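Extracellular protein 11-1 (Passalora fulva, PDB 6ZUS) is a secreted fungal effector that binds zinc and, as an avirulence protein, probably takes part in the interplay with plant resistance proteins. Local coordinates at residues A[80-85]-A[102-107]. Residues are numbered along the deposited sequence; the frame is centred on the assembly and turned at random.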
loop_
_atom_site.group_PDB
_atom_site.type_symbol
_atom_site.label_atom_id
_atom_site.label_comp_id
_atom_site.label_asym_id
_atom_site.label_seq_id
_atom_site.Cartn_x
_atom_site.Cartn_y
_atom_site.Cartn_z
ATOM N N ALA A 80 -2.042 5.175 2.870
ATOM C CA ALA A 80 -2.288 6.508 2.310
ATOM C C ALA A 80 -3.051 6.326 0.998
ATOM O O ALA A 80 -3.054 5.210 0.401
ATOM C CB ALA A 80 -0.969 7.238 2.143
ATOM N N THR A 81 -3.662 7.414 0.544
ATOM C CA THR A 81 -4.434 7.440 -0.716
ATOM C C THR A 81 -3.603 8.158 -1.771
ATOM O O THR A 81 -3.115 9.276 -1.496
ATOM C CB THR A 81 -5.783 8.132 -0.527
ATOM O OG1 THR A 81 -6.513 7.323 0.414
ATOM C CG2 THR A 81 -6.517 8.267 -1.843
ATOM N N ALA A 82 -3.416 7.509 -2.908
ATOM C CA ALA A 82 -2.962 8.188 -4.142
ATOM C C ALA A 82 -4.197 8.896 -4.721
ATOM O O ALA A 82 -5.103 8.232 -5.203
ATOM C CB ALA A 82 -2.328 7.196 -5.109
ATOM N N TRP A 83 -4.215 10.225 -4.654
ATOM C CA TRP A 83 -5.417 11.015 -5.032
ATOM C C TRP A 83 -5.812 10.828 -6.501
ATOM O O TRP A 83 -7.056 10.731 -6.782
ATOM C CB TRP A 83 -5.194 12.483 -4.694
ATOM C CG TRP A 83 -5.135 12.752 -3.231
ATOM C CD1 TRP A 83 -4.145 13.392 -2.569
ATOM C CD2 TRP A 83 -6.178 12.481 -2.279
ATOM N NE1 TRP A 83 -4.488 13.512 -1.250
ATOM C CE2 TRP A 83 -5.721 12.964 -1.043
ATOM C CE3 TRP A 83 -7.457 11.896 -2.367
ATOM C CZ2 TRP A 83 -6.481 12.845 0.120
ATOM C CZ3 TRP A 83 -8.207 11.766 -1.217
ATOM C CH2 TRP A 83 -7.719 12.252 0.004
ATOM N N ARG A 84 -4.834 10.748 -7.404
ATOM C CA ARG A 84 -5.126 10.768 -8.866
ATOM C C ARG A 84 -4.161 9.836 -9.601
ATOM O O ARG A 84 -2.939 10.109 -9.599
ATOM C CB ARG A 84 -5.020 12.202 -9.394
ATOM C CG ARG A 84 -5.897 13.208 -8.679
ATOM C CD ARG A 84 -5.658 14.569 -9.260
ATOM N NE ARG A 84 -6.230 15.565 -8.375
ATOM C CZ ARG A 84 -7.527 15.803 -8.230
ATOM N NH1 ARG A 84 -8.429 15.145 -8.948
ATOM N NH2 ARG A 84 -7.904 16.755 -7.384
ATOM N N VAL A 85 -4.711 8.746 -10.123
ATOM C CA VAL A 85 -3.959 7.678 -10.825
ATOM C C VAL A 85 -4.658 7.427 -12.172
ATOM O O VAL A 85 -5.888 7.371 -12.216
ATOM C CB VAL A 85 -3.841 6.410 -9.959
ATOM C CG1 VAL A 85 -3.063 5.344 -10.723
ATOM C CG2 VAL A 85 -3.246 6.727 -8.592
ATOM N N LYS A 102 -3.242 -3.525 -9.292
ATOM C CA LYS A 102 -2.190 -4.500 -8.908
ATOM C C LYS A 102 -0.796 -4.055 -9.375
ATOM O O LYS A 102 0.108 -3.857 -8.548
ATOM C CB LYS A 102 -2.556 -5.884 -9.413
ATOM C CG LYS A 102 -1.450 -6.895 -9.262
ATOM C CD LYS A 102 -1.915 -8.208 -9.844
ATOM C CE LYS A 102 -1.056 -9.407 -9.535
ATOM N NZ LYS A 102 0.366 -9.103 -9.720
ATOM N N PRO A 103 -0.533 -3.890 -10.697
ATOM C CA PRO A 103 0.809 -3.521 -11.164
ATOM C C PRO A 103 1.222 -2.152 -10.610
ATOM O O PRO A 103 2.408 -2.012 -10.261
ATOM C CB PRO A 103 0.731 -3.562 -12.713
ATOM C CG PRO A 103 -0.733 -3.506 -13.021
ATOM C CD PRO A 103 -1.439 -4.162 -11.841
ATOM N N TYR A 104 0.297 -1.179 -10.606
ATOM C CA TYR A 104 0.581 0.183 -10.081
ATOM C C TYR A 104 1.078 0.063 -8.629
ATOM O O TYR A 104 2.118 0.622 -8.278
ATOM C CB TYR A 104 -0.639 1.091 -10.195
ATOM C CG TYR A 104 -0.513 2.373 -9.419
ATOM C CD1 TYR A 104 0.231 3.461 -9.873
ATOM C CD2 TYR A 104 -1.165 2.528 -8.212
ATOM C CE1 TYR A 104 0.367 4.628 -9.130
ATOM C CE2 TYR A 104 -1.041 3.681 -7.453
ATOM C CZ TYR A 104 -0.279 4.740 -7.903
ATOM O OH TYR A 104 -0.194 5.835 -7.094
ATOM N N THR A 105 0.322 -0.621 -7.761
ATOM C CA THR A 105 0.667 -0.779 -6.323
ATOM C C THR A 105 2.046 -1.419 -6.199
ATOM O O THR A 105 2.910 -0.954 -5.419
ATOM C CB THR A 105 -0.404 -1.583 -5.565
ATOM O OG1 THR A 105 -1.658 -0.912 -5.735
ATOM C CG2 THR A 105 0.022 -1.738 -4.116
ATOM N N GLU A 106 2.291 -2.474 -6.963
ATOM C CA GLU A 106 3.595 -3.190 -6.884
ATOM C C GLU A 106 4.756 -2.281 -7.309
ATOM O O GLU A 106 5.802 -2.336 -6.622
ATOM C CB GLU A 106 3.525 -4.486 -7.680
ATOM C CG GLU A 106 2.619 -5.474 -7.032
ATOM C CD GLU A 106 2.552 -6.815 -7.750
ATOM O OE1 GLU A 106 3.011 -6.839 -8.935
ATOM O OE2 GLU A 106 2.126 -7.846 -7.123
ATOM N N ARG A 107 4.567 -1.410 -8.319
ATOM C CA ARG A 107 5.621 -0.421 -8.720
ATOM C C ARG A 107 5.851 0.628 -7.626
ATOM O O ARG A 107 7.008 0.934 -7.322
ATOM C CB ARG A 107 5.302 0.247 -10.060
ATOM C CG ARG A 107 5.351 -0.741 -11.230
ATOM C CD ARG A 107 5.418 -0.004 -12.561
ATOM N NE ARG A 107 4.340 0.977 -12.705
ATOM C CZ ARG A 107 3.130 0.714 -13.185
ATOM N NH1 ARG A 107 2.856 -0.475 -13.679
ATOM N NH2 ARG A 107 2.219 1.676 -13.246
#
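Ala82 meets Tyr104 at the phenol end. Its CB lies near the ring plane, at the edge, 3.2 Å from Tyr104 OH. The hydroxyl itself is hydrogen-bonded to Gln48 OE1, so the buried polar atom has a partner while its flank rests on a methyl group. At Trp83 the strand turns a corner. Arg84 points away from the helix and forms a salt bridge with Asp51. Val85 faces the helix again and supplies the main apolar contact. Its CG1 stands over the centre of the Tyr104 ring, 3.8 Å from the centroid and 9° off the normal, a CH-pi contact. Its CG2 reaches farther out along the phenol, 3.6 Å from Tyr104 CZ. Tyr104 CG is anti to the backbone N (chi1 168°), which sends the ring out from the helix toward the strand. The bend thus holds the tyrosine on two sides, by a methyl at the edge and an isopropyl group over one face. Together they join helix 101-109 to strand 71-86 in the buried interior. Strand 6-20 pairs with strand 71-86 and adds Leu11 beside Ala82 and Val9 beside Val85; Leu11 also touches Thr105 of the helix.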